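Local coordinates for 3-polyprenyl-4-hydroxybenzoate decarboxylase and related decarboxylases (Pelotomaculum thermopropionicum SI, PDB 6H6V), which is a UbiD-family, prenylated-FMN-dependent decarboxylase that in the reverse direction carboxylates 2-furoic acid to 2,5-furandicarboxylic acid, at residues F[19-24]-F[44-49]; F[149-154]-F[163-168]; F[258-263]-F[399-404]. One frame throughout, in Å; residues are numbered along the deposited sequence.

Contact 1: F[19-24]-F[44-49]; sequences KRVRKE and LLFERV
Two parallel strands of a beta-alpha-beta unit meet here: Lys-19, Arg-20 and Val-21 of strand 18-21 pair with Leu-44, Leu-45 and Phe-46 of strand 43-46. Leu-45 bonds to the residues on either side of Arg-20. Its N donates to Lys-19 O at 3.0 Å, and its O accepts from Val-21 N at 2.9 Å. Glu-47 N then reaches Val-21 O at 3.1 Å. Beyond Glu-47 the pairing slips by one residue, and Glu-24 comes to face Arg-48. Water 1 fills in at this point, within hydrogen-bonding distance of Val-21 O, Lys-23 O and Arg-48 N.

On the Arg-20 side, Glu-47 serves two arginines. Its OE2 takes a salt-bridge hydrogen bond from Arg-20 NH1 at 2.6 Å, at the edge of the guanidinium. OE1 makes a long ion pair with Arg-22 NE at 3.6 Å. That oxygen lies well out of the guanidinium plane, so charge alone acts. Leu-45 CD2 lies over one face of the Arg-20 guanidinium, and Arg-20 NE makes a second salt bridge, to Glu-13. A leucine in place of Arg-20 would probably leave Glu-47 OE2 without its close charged mate and Glu-13 without its salt bridge.

On the other side, Val-21 lies alongside Phe-46, with CB 3.7 Å from ring atom CD1. With CG anti to its carbonyl carbon (chi1 -59°), the ring also rests on Ile-31 and Leu-34. These belong to helix 30-38, the crossover between the strands. Strand 56-58 continues the sheet next to 43-46, and Tyr-446 of a second subunit packs on Val-21.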
loop_
_atom_site.group_PDB
_atom_site.type_symbol
_atom_site.label_atom_id
_atom_site.label_comp_id
_atom_site.label_asym_id
_atom_site.label_seq_id
_atom_site.Cartn_x
_atom_site.Cartn_y
_atom_site.Cartn_z
ATOM N N LYS F 19 52.808 5.042 -5.742
ATOM C CA LYS F 19 53.524 5.269 -6.991
ATOM C C LYS F 19 53.803 6.749 -7.083
ATOM O O LYS F 19 53.057 7.570 -6.560
ATOM C CB LYS F 19 52.707 4.761 -8.186
ATOM C CG LYS F 19 52.394 3.269 -8.053
ATOM C CD LYS F 19 51.907 2.565 -9.307
ATOM C CE LYS F 19 51.252 1.244 -8.910
ATOM N NZ LYS F 19 50.701 0.484 -10.064
ATOM N N ARG F 20 54.926 7.080 -7.704
ATOM C CA ARG F 20 55.411 8.446 -7.780
ATOM C C ARG F 20 55.110 9.016 -9.152
ATOM O O ARG F 20 55.160 8.304 -10.144
ATOM C CB ARG F 20 56.913 8.476 -7.495
ATOM C CG ARG F 20 57.243 8.055 -6.066
ATOM C CD ARG F 20 58.701 7.698 -5.883
ATOM N NE ARG F 20 58.979 7.331 -4.496
ATOM C CZ ARG F 20 59.279 8.174 -3.506
ATOM N NH1 ARG F 20 59.329 9.502 -3.714
ATOM N NH2 ARG F 20 59.515 7.706 -2.286
ATOM N N VAL F 21 54.789 10.300 -9.197
ATOM C CA VAL F 21 54.524 10.988 -10.446
ATOM C C VAL F 21 55.580 12.060 -10.566
ATOM O O VAL F 21 55.503 13.103 -9.913
ATOM C CB VAL F 21 53.109 11.583 -10.475
ATOM C CG1 VAL F 21 52.921 12.520 -11.671
ATOM C CG2 VAL F 21 52.082 10.456 -10.527
ATOM N N ARG F 22 56.567 11.782 -11.412
ATOM C CA ARG F 22 57.745 12.632 -11.571
ATOM C C ARG F 22 57.464 13.785 -12.518
ATOM O O ARG F 22 58.011 14.865 -12.348
ATOM C CB ARG F 22 58.937 11.803 -12.051
ATOM C CG ARG F 22 59.163 10.586 -11.168
ATOM C CD ARG F 22 60.529 9.955 -11.335
ATOM N NE ARG F 22 60.875 9.208 -10.124
ATOM C CZ ARG F 22 60.402 7.998 -9.787
ATOM N NH1 ARG F 22 60.803 7.423 -8.650
ATOM N NH2 ARG F 22 59.521 7.360 -10.562
ATOM N N LYS F 23 56.584 13.564 -13.493
ATOM C CA LYS F 23 56.251 14.597 -14.475
ATOM C C LYS F 23 55.530 15.764 -13.775
ATOM O O LYS F 23 54.883 15.573 -12.743
ATOM C CB LYS F 23 55.417 14.008 -15.626
ATOM C CG LYS F 23 55.749 14.590 -16.994
ATOM C CD LYS F 23 54.933 13.965 -18.110
ATOM C CE LYS F 23 54.829 14.867 -19.345
ATOM N NZ LYS F 23 53.488 14.697 -19.960
ATOM N N GLU F 24 55.687 16.976 -14.306
ATOM C CA GLU F 24 55.078 18.153 -13.693
ATOM C C GLU F 24 53.550 18.050 -13.821
ATOM O O GLU F 24 53.057 17.558 -14.836
ATOM C CB GLU F 24 55.593 19.453 -14.320
ATOM C CG GLU F 24 55.406 20.681 -13.426
ATOM C CD GLU F 24 55.495 22.017 -14.147
ATOM O OE1 GLU F 24 54.683 22.264 -15.077
ATOM O OE2 GLU F 24 56.355 22.839 -13.746
ATOM N N LEU F 44 49.162 8.153 -4.766
ATOM C CA LEU F 44 50.030 8.860 -5.688
ATOM C C LEU F 44 50.789 9.936 -4.930
ATOM O O LEU F 44 50.193 10.703 -4.162
ATOM C CB LEU F 44 49.236 9.522 -6.805
ATOM C CG LEU F 44 48.450 8.622 -7.752
ATOM C CD1 LEU F 44 47.793 9.504 -8.812
ATOM C CD2 LEU F 44 49.319 7.543 -8.377
ATOM N N LEU F 45 52.101 10.002 -5.163
ATOM C CA LEU F 45 52.932 11.079 -4.647
ATOM C C LEU F 45 53.416 11.910 -5.824
ATOM O O LEU F 45 54.229 11.445 -6.623
ATOM C CB LEU F 45 54.105 10.493 -3.866
ATOM C CG LEU F 45 55.188 11.454 -3.372
ATOM C CD1 LEU F 45 54.613 12.637 -2.628
ATOM C CD2 LEU F 45 56.130 10.712 -2.454
ATOM N N PHE F 46 52.888 13.124 -5.935
ATOM C CA PHE F 46 53.255 14.058 -7.001
ATOM C C PHE F 46 54.518 14.827 -6.606
ATOM O O PHE F 46 54.447 15.810 -5.867
ATOM C CB PHE F 46 52.092 15.021 -7.302
ATOM C CG PHE F 46 50.832 14.320 -7.735
ATOM C CD1 PHE F 46 50.642 13.959 -9.055
ATOM C CD2 PHE F 46 49.834 14.005 -6.809
ATOM C CE1 PHE F 46 49.477 13.314 -9.461
ATOM C CE2 PHE F 46 48.678 13.353 -7.203
ATOM C CZ PHE F 46 48.501 12.999 -8.527
ATOM N N GLU F 47 55.665 14.382 -7.112
ATOM C CA GLU F 47 56.965 14.982 -6.758
ATOM C C GLU F 47 57.186 16.394 -7.304
ATOM O O GLU F 47 58.017 17.117 -6.774
ATOM C CB GLU F 47 58.128 14.068 -7.172
ATOM C CG GLU F 47 58.111 12.743 -6.434
ATOM C CD GLU F 47 59.315 11.852 -6.689
ATOM O OE1 GLU F 47 59.839 11.830 -7.836
ATOM O OE2 GLU F 47 59.715 11.144 -5.738
ATOM N N ARG F 48 56.432 16.785 -8.336
ATOM C CA ARG F 48 56.648 18.054 -9.021
ATOM C C ARG F 48 55.316 18.754 -9.317
ATOM O O ARG F 48 54.646 18.462 -10.308
ATOM C CB ARG F 48 57.439 17.785 -10.310
ATOM C CG ARG F 48 58.168 18.987 -10.915
ATOM C CD ARG F 48 58.933 18.632 -12.191
ATOM N NE ARG F 48 60.229 19.344 -12.239
ATOM C CZ ARG F 48 61.346 18.990 -11.579
ATOM N NH1 ARG F 48 61.375 17.914 -10.798
ATOM N NH2 ARG F 48 62.439 19.730 -11.695
ATOM N N VAL F 49 54.935 19.676 -8.440
ATOM C CA VAL F 49 53.682 20.408 -8.587
ATOM C C VAL F 49 53.989 21.833 -9.063
ATOM O O VAL F 49 54.618 22.610 -8.341
ATOM C CB VAL F 49 52.891 20.436 -7.256
ATOM C CG1 VAL F 49 51.521 21.079 -7.441
ATOM C CG2 VAL F 49 52.736 19.025 -6.700
HETATM O O HOH W 1 54.218 15.256 -10.196
#

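Contact 2: F[149-154]-F[163-168]; sequences SIHRLQ and ILILPR. With FMN (flavin mononucleotide), chain B.
Leu-164 O is gripped twice, by His-151 ND1 and by the flavin N3. His-151 ND1 donates to Leu-164 O at 3.0 Å, in the carbonyl plane and near the imidazole plane. The bond from FMN N3 to Leu-164 O is weak, also 3.0 Å but bent to 128°. Both segments line the flavin pocket of the Rift-related domain. They lie on and just after an antiparallel hairpin of strands 146-157 and 160-163, in which Leu-153 and Ile-163 form a non-hydrogen-bonded pair.

The imidazole is held at two points of its edge, because Ser-149 OG meets His-151 NE2 at 2.6 Å. The flavin ring is read by backbone atoms of both segments. Arg-152 N donates to FMN O4 at 2.8 Å, and Leu-166 N to FMN O2 at 2.9 Å. On the ribityl chain, the O2' hydroxyl of FMN accepts from Ile-150 N and donates to Ile-150 O.

Arg-152 places CG between its backbone N and carbonyl carbon (chi1 74°), then runs extended past FMN O4. Its guanidinium forms salt bridges with Glu-254 and Glu-259, an arrangement consistent with the Glu-Arg-Glu network of UbiD enzymes. In the hairpin, Leu-153 CD2 packs 3.6 Å from Ile-163 CG1, side by side. Leu-164 CD2 sits over the centre of one face of the Arg-152 guanidinium, 3.6 Å above its plane.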
loop_
_atom_site.group_PDB
_atom_site.type_symbol
_atom_site.label_atom_id
_atom_site.label_comp_id
_atom_site.label_asym_id
_atom_site.label_seq_id
_atom_site.Cartn_x
_atom_site.Cartn_y
_atom_site.Cartn_z
ATOM N N SER F 149 37.850 17.274 14.426
ATOM C CA SER F 149 36.970 16.991 13.295
ATOM C C SER F 149 37.651 17.488 12.040
ATOM O O SER F 149 38.599 18.254 12.126
ATOM C CB SER F 149 35.622 17.701 13.469
ATOM O OG SER F 149 35.750 19.042 13.916
ATOM N N ILE F 150 37.173 17.055 10.880
ATOM C CA ILE F 150 37.727 17.499 9.609
ATOM C C ILE F 150 36.716 18.409 8.924
ATOM O O ILE F 150 35.534 18.091 8.891
ATOM C CB ILE F 150 38.040 16.303 8.686
ATOM C CG1 ILE F 150 39.079 15.385 9.338
ATOM C CG2 ILE F 150 38.551 16.801 7.336
ATOM C CD1 ILE F 150 39.380 14.126 8.558
ATOM N N HIS F 151 37.180 19.532 8.384
ATOM C CA HIS F 151 36.304 20.505 7.732
ATOM C C HIS F 151 36.948 21.047 6.494
ATOM O O HIS F 151 38.144 21.326 6.502
ATOM C CB HIS F 151 36.007 21.675 8.660
ATOM C CG HIS F 151 35.406 21.264 9.957
ATOM N ND1 HIS F 151 34.060 21.357 10.200
ATOM C CD2 HIS F 151 35.954 20.718 11.065
ATOM C CE1 HIS F 151 33.800 20.888 11.410
ATOM N NE2 HIS F 151 34.936 20.497 11.959
ATOM N N ARG F 152 36.163 21.197 5.435
ATOM C CA ARG F 152 36.671 21.791 4.206
ATOM C C ARG F 152 36.988 23.273 4.436
ATOM O O ARG F 152 36.273 23.971 5.169
ATOM C CB ARG F 152 35.689 21.606 3.052
ATOM C CG ARG F 152 34.453 22.486 3.080
ATOM C CD ARG F 152 33.594 22.189 1.873
ATOM N NE ARG F 152 32.470 23.108 1.788
ATOM C CZ ARG F 152 31.215 22.782 1.485
ATOM N NH1 ARG F 152 30.840 21.521 1.258
ATOM N NH2 ARG F 152 30.303 23.745 1.454
ATOM N N LEU F 153 38.085 23.731 3.840
ATOM C CA LEU F 153 38.575 25.085 4.055
ATOM C C LEU F 153 38.863 25.691 2.704
ATOM O O LEU F 153 39.818 25.294 2.029
ATOM C CB LEU F 153 39.830 25.066 4.923
ATOM C CG LEU F 153 39.646 24.387 6.283
ATOM C CD1 LEU F 153 40.970 23.945 6.873
ATOM C CD2 LEU F 153 38.912 25.320 7.232
ATOM N N GLN F 154 37.999 26.609 2.290
ATOM C CA GLN F 154 38.223 27.391 1.082
ATOM C C GLN F 154 39.301 28.437 1.355
ATOM O O GLN F 154 39.224 29.157 2.351
ATOM C CB GLN F 154 36.947 28.112 0.667
ATOM C CG GLN F 154 37.020 28.661 -0.744
ATOM C CD GLN F 154 35.775 29.415 -1.147
ATOM O OE1 GLN F 154 34.744 29.389 -0.452
ATOM N NE2 GLN F 154 35.856 30.096 -2.277
ATOM N N ILE F 163 35.063 28.263 6.126
ATOM C CA ILE F 163 34.921 26.942 6.740
ATOM C C ILE F 163 33.449 26.526 6.831
ATOM O O ILE F 163 32.599 27.326 7.222
ATOM C CB ILE F 163 35.600 26.891 8.123
ATOM C CG1 ILE F 163 35.631 25.460 8.659
ATOM C CG2 ILE F 163 34.885 27.782 9.125
ATOM C CD1 ILE F 163 36.298 25.308 10.013
ATOM N N LEU F 164 33.155 25.279 6.451
ATOM C CA LEU F 164 31.837 24.679 6.676
ATOM C C LEU F 164 31.858 23.985 8.019
ATOM O O LEU F 164 32.631 23.046 8.225
ATOM C CB LEU F 164 31.491 23.664 5.591
ATOM C CG LEU F 164 30.162 22.924 5.778
ATOM C CD1 LEU F 164 28.988 23.865 5.554
ATOM C CD2 LEU F 164 30.075 21.714 4.856
ATOM N N ILE F 165 31.016 24.455 8.931
ATOM C CA ILE F 165 30.841 23.811 10.225
ATOM C C ILE F 165 29.399 23.310 10.303
ATOM O O ILE F 165 28.469 24.101 10.517
ATOM C CB ILE F 165 31.155 24.765 11.402
ATOM C CG1 ILE F 165 32.437 25.570 11.132
ATOM C CG2 ILE F 165 31.281 23.972 12.703
ATOM C CD1 ILE F 165 32.873 26.450 12.287
ATOM N N LEU F 166 29.209 22.002 10.107
ATOM C CA LEU F 166 27.912 21.375 10.364
ATOM C C LEU F 166 27.685 21.339 11.875
ATOM O O LEU F 166 28.657 21.379 12.655
ATOM C CB LEU F 166 27.844 19.955 9.780
ATOM C CG LEU F 166 27.976 19.829 8.250
ATOM C CD1 LEU F 166 28.254 18.354 7.892
ATOM C CD2 LEU F 166 26.752 20.379 7.515
ATOM N N PRO F 167 26.408 21.263 12.302
ATOM C CA PRO F 167 26.087 21.380 13.724
ATOM C C PRO F 167 26.397 20.141 14.591
ATOM O O PRO F 167 25.479 19.437 14.985
ATOM C CB PRO F 167 24.587 21.701 13.697
ATOM C CG PRO F 167 24.091 21.031 12.479
ATOM C CD PRO F 167 25.190 21.182 11.474
ATOM N N ARG F 168 27.676 19.902 14.883
ATOM C CA ARG F 168 28.083 18.870 15.842
ATOM C C ARG F 168 29.001 19.555 16.869
ATOM O O ARG F 168 28.637 20.612 17.341
ATOM C CB ARG F 168 28.708 17.624 15.175
ATOM C CG ARG F 168 27.739 16.647 14.527
ATOM C CD ARG F 168 27.408 17.036 13.067
ATOM N NE ARG F 168 28.425 16.634 12.077
ATOM C CZ ARG F 168 28.277 15.746 11.087
ATOM N NH1 ARG F 168 27.138 15.106 10.857
ATOM N NH2 ARG F 168 29.308 15.496 10.296
HETATM N N1 FMN B . 32.132 18.202 8.418
HETATM C C2 FMN B . 31.762 19.489 8.227
HETATM O O2 FMN B . 30.979 20.005 9.063
HETATM N N3 FMN B . 32.211 20.227 7.184
HETATM C C4 FMN B . 33.062 19.741 6.269
HETATM O O4 FMN B . 33.508 20.422 5.307
HETATM C C4A FMN B . 33.485 18.350 6.443
HETATM N N5 FMN B . 34.326 17.815 5.583
HETATM C C5A FMN B . 34.732 16.559 5.734
HETATM C C6 FMN B . 35.618 16.098 4.788
HETATM C C7 FMN B . 36.087 14.812 4.875
HETATM C C7M FMN B . 37.053 14.474 3.783
HETATM C C8 FMN B . 35.637 13.897 5.997
HETATM C C8M FMN B . 36.080 12.462 6.162
HETATM C C9 FMN B . 34.744 14.386 6.943
HETATM C C9A FMN B . 34.263 15.696 6.858
HETATM N N10 FMN B . 33.367 16.267 7.784
HETATM C C10 FMN B . 32.963 17.586 7.573
HETATM C "C1'" FMN B . 32.773 15.514 8.894
HETATM C "C2'" FMN B . 33.327 15.711 10.282
HETATM O "O2'" FMN B . 34.748 15.898 10.340
HETATM C "C3'" FMN B . 32.988 14.423 10.975
HETATM O "O3'" FMN B . 31.627 14.084 10.781
HETATM C "C4'" FMN B . 33.310 14.511 12.430
HETATM O "O4'" FMN B . 33.053 13.171 12.921
HETATM C "C5'" FMN B . 32.553 15.637 13.176
HETATM O "O5'" FMN B . 32.324 15.222 14.540
HETATM P P FMN B . 32.569 16.010 15.933
HETATM O O1P FMN B . 31.887 17.329 15.659
HETATM O O2P FMN B . 31.995 15.057 16.968
HETATM O O3P FMN B . 34.059 16.136 16.095
#

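Contact 3: F[258-263]-F[399-404]; sequences GEYPRY and MGNRLD
Glu-259 begins the contact by setting its CB 3.7 Å from Leu-403 CD2, the two side chains crossing at about a right angle. It is also the first residue of a type I beta turn that runs to Arg-262. The turn belongs to the loop between strands 252-258 and 264-280, and Leu-403 to a loop of the C-terminal domain. The contact therefore joins the flavin-binding domain to the C-terminal one. The Glu-259 carboxylate leads away from Leu-403. Its OE1 forms a salt bridge with Arg-152, while OE2 accepts from Tyr-260 N at 3.1 Å through its anti lone pair.

Tyr-260 follows and reaches farthest across. A chi1 of 67° brings the hydroxyl end of its ring to Asn-401. There Asn-401 ND2 donates to Tyr-260 OH at 2.8 Å, and the hydroxyl oxygen lies 18° out of the Asn-401 amide plane. The side chains approach from opposite directions, with ring and amide planes 49° apart. Leu-403 CD2 also meets the ring, 3.8 Å from Tyr-260 CE2.

Pro-261 completes the apolar seat, its CD 3.9 Å from Leu-403 CD2. One methyl thus rests against three successive residues. Beyond the turn, Tyr-263 meets Trp-380 of a second subunit. Helix 294-315 packs His-296 and Leu-297 against Tyr-260, where the loops after strands 252-258 and 392-399 meet.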
loop_
_atom_site.group_PDB
_atom_site.type_symbol
_atom_site.label_atom_id
_atom_site.label_comp_id
_atom_site.label_asym_id
_atom_site.label_seq_id
_atom_site.Cartn_x
_atom_site.Cartn_y
_atom_site.Cartn_z
ATOM N N GLY F 258 32.472 20.530 -4.640
ATOM C CA GLY F 258 32.073 19.163 -4.967
ATOM C C GLY F 258 32.236 18.295 -3.724
ATOM O O GLY F 258 33.324 18.239 -3.135
ATOM N N GLU F 259 31.158 17.627 -3.322
ATOM C CA GLU F 259 31.110 16.907 -2.055
ATOM C C GLU F 259 31.009 15.376 -2.205
ATOM O O GLU F 259 30.966 14.847 -3.314
ATOM C CB GLU F 259 29.959 17.459 -1.195
ATOM C CG GLU F 259 30.377 18.539 -0.198
ATOM C CD GLU F 259 31.444 18.092 0.825
ATOM O OE1 GLU F 259 31.993 18.999 1.516
ATOM O OE2 GLU F 259 31.743 16.864 0.948
ATOM N N TYR F 260 30.972 14.673 -1.070
ATOM C CA TYR F 260 30.971 13.205 -1.020
ATOM C C TYR F 260 29.976 12.472 -1.939
ATOM O O TYR F 260 30.318 11.396 -2.454
ATOM C CB TYR F 260 30.833 12.698 0.431
ATOM C CG TYR F 260 29.485 13.007 1.055
ATOM C CD1 TYR F 260 28.364 12.192 0.802
ATOM C CD2 TYR F 260 29.319 14.123 1.885
ATOM C CE1 TYR F 260 27.125 12.492 1.348
ATOM C CE2 TYR F 260 28.088 14.424 2.439
ATOM C CZ TYR F 260 26.987 13.612 2.172
ATOM O OH TYR F 260 25.757 13.918 2.723
ATOM N N PRO F 261 28.763 13.037 -2.173
ATOM C CA PRO F 261 27.825 12.265 -2.983
ATOM C C PRO F 261 27.899 12.548 -4.484
ATOM O O PRO F 261 26.955 12.243 -5.214
ATOM C CB PRO F 261 26.478 12.704 -2.417
ATOM C CG PRO F 261 26.679 14.138 -2.093
ATOM C CD PRO F 261 28.152 14.320 -1.767
ATOM N N ARG F 262 29.016 13.105 -4.946
ATOM C CA ARG F 262 29.204 13.481 -6.335
ATOM C C ARG F 262 28.203 14.584 -6.763
ATOM O O ARG F 262 27.851 14.659 -7.921
ATOM C CB ARG F 262 29.231 12.243 -7.270
ATOM C CG ARG F 262 30.483 11.360 -7.085
ATOM C CD ARG F 262 30.447 9.965 -7.728
ATOM N NE ARG F 262 30.885 8.915 -6.766
ATOM C CZ ARG F 262 30.611 7.598 -6.832
ATOM N NH1 ARG F 262 29.934 7.060 -7.862
ATOM N NH2 ARG F 262 31.042 6.789 -5.852
ATOM N N TYR F 263 27.775 15.448 -5.833
ATOM C CA TYR F 263 27.017 16.680 -6.155
ATOM C C TYR F 263 27.668 17.884 -5.473
ATOM O O TYR F 263 28.487 17.730 -4.580
ATOM C CB TYR F 263 25.561 16.592 -5.705
ATOM C CG TYR F 263 24.779 15.478 -6.363
ATOM C CD1 TYR F 263 24.240 15.628 -7.640
ATOM C CD2 TYR F 263 24.577 14.267 -5.704
ATOM C CE1 TYR F 263 23.505 14.608 -8.235
ATOM C CE2 TYR F 263 23.867 13.236 -6.305
ATOM C CZ TYR F 263 23.322 13.410 -7.562
ATOM O OH TYR F 263 22.608 12.398 -8.144
HETATM N N MSE F 399 13.173 11.530 8.222
HETATM C CA MSE F 399 14.293 12.432 8.179
HETATM C C MSE F 399 15.399 11.817 7.409
HETATM O O MSE F 399 15.846 10.714 7.722
HETATM C CB MSE F 399 14.754 12.664 9.592
HETATM C CG MSE F 399 15.855 13.714 9.587
HETATM SE SE MSE F 399 16.708 13.850 11.369
HETATM C CE MSE F 399 16.406 12.081 12.217
ATOM N N GLY F 400 15.869 12.535 6.399
ATOM C CA GLY F 400 17.035 12.133 5.604
ATOM C C GLY F 400 18.176 13.132 5.680
ATOM O O GLY F 400 18.600 13.533 6.757
ATOM N N ASN F 401 18.641 13.556 4.520
ATOM C CA ASN F 401 19.898 14.272 4.370
ATOM C C ASN F 401 19.686 15.434 3.414
ATOM O O ASN F 401 19.084 15.248 2.365
ATOM C CB ASN F 401 20.902 13.294 3.781
ATOM C CG ASN F 401 22.324 13.774 3.899
ATOM O OD1 ASN F 401 22.812 14.010 5.011
ATOM N ND2 ASN F 401 23.006 13.908 2.767
ATOM N N ARG F 402 20.168 16.623 3.750
ATOM C CA ARG F 402 19.926 17.799 2.886
ATOM C C ARG F 402 20.647 17.721 1.552
ATOM O O ARG F 402 20.131 18.206 0.547
ATOM C CB ARG F 402 20.297 19.105 3.589
ATOM C CG ARG F 402 19.255 19.527 4.604
ATOM C CD ARG F 402 19.559 20.902 5.192
ATOM N NE ARG F 402 18.517 21.264 6.155
ATOM C CZ ARG F 402 17.285 21.684 5.845
ATOM N NH1 ARG F 402 16.907 21.843 4.577
ATOM N NH2 ARG F 402 16.426 21.960 6.823
ATOM N N LEU F 403 21.815 17.081 1.544
ATOM C CA LEU F 403 22.670 17.038 0.360
ATOM C C LEU F 403 22.216 16.014 -0.690
ATOM O O LEU F 403 22.586 16.136 -1.851
ATOM C CB LEU F 403 24.132 16.800 0.770
ATOM C CG LEU F 403 25.153 17.671 0.039
ATOM C CD1 LEU F 403 25.014 19.147 0.411
ATOM C CD2 LEU F 403 26.570 17.165 0.337
ATOM N N ASP F 404 21.451 15.004 -0.280
ATOM C CA ASP F 404 20.726 14.122 -1.207
ATOM C C ASP F 404 19.716 15.001 -1.957
ATOM O O ASP F 404 18.761 15.499 -1.365
ATOM C CB ASP F 404 20.068 12.953 -0.423
ATOM C CG ASP F 404 18.927 12.233 -1.189
ATOM O OD1 ASP F 404 18.856 12.300 -2.442
ATOM O OD2 ASP F 404 18.099 11.568 -0.501
#

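Contact 2 is buried and contact 3 partly so. Contact 1 lies nearer the surface, its centre about 24 Å from the centre of the chain, and is likewise partly buried. It is the one with paired parallel strands and a surface salt-bridge network. Contact 2 relies mainly on backbone groups turned to a flavin, whereas contact 3 joins two loops by a single hydrogen bond and a leucine methyl. Contacts 2 and 3 touch directly: Arg-152 NH1 and Glu-259 OE1 form a salt bridge of 2.8 Å, which ties the domain junction to the flavin pocket. Contact 1 stands apart in the N-terminal domain, with nearest atoms about 16 Å from contact 2. Like contact 3, it touches a second subunit.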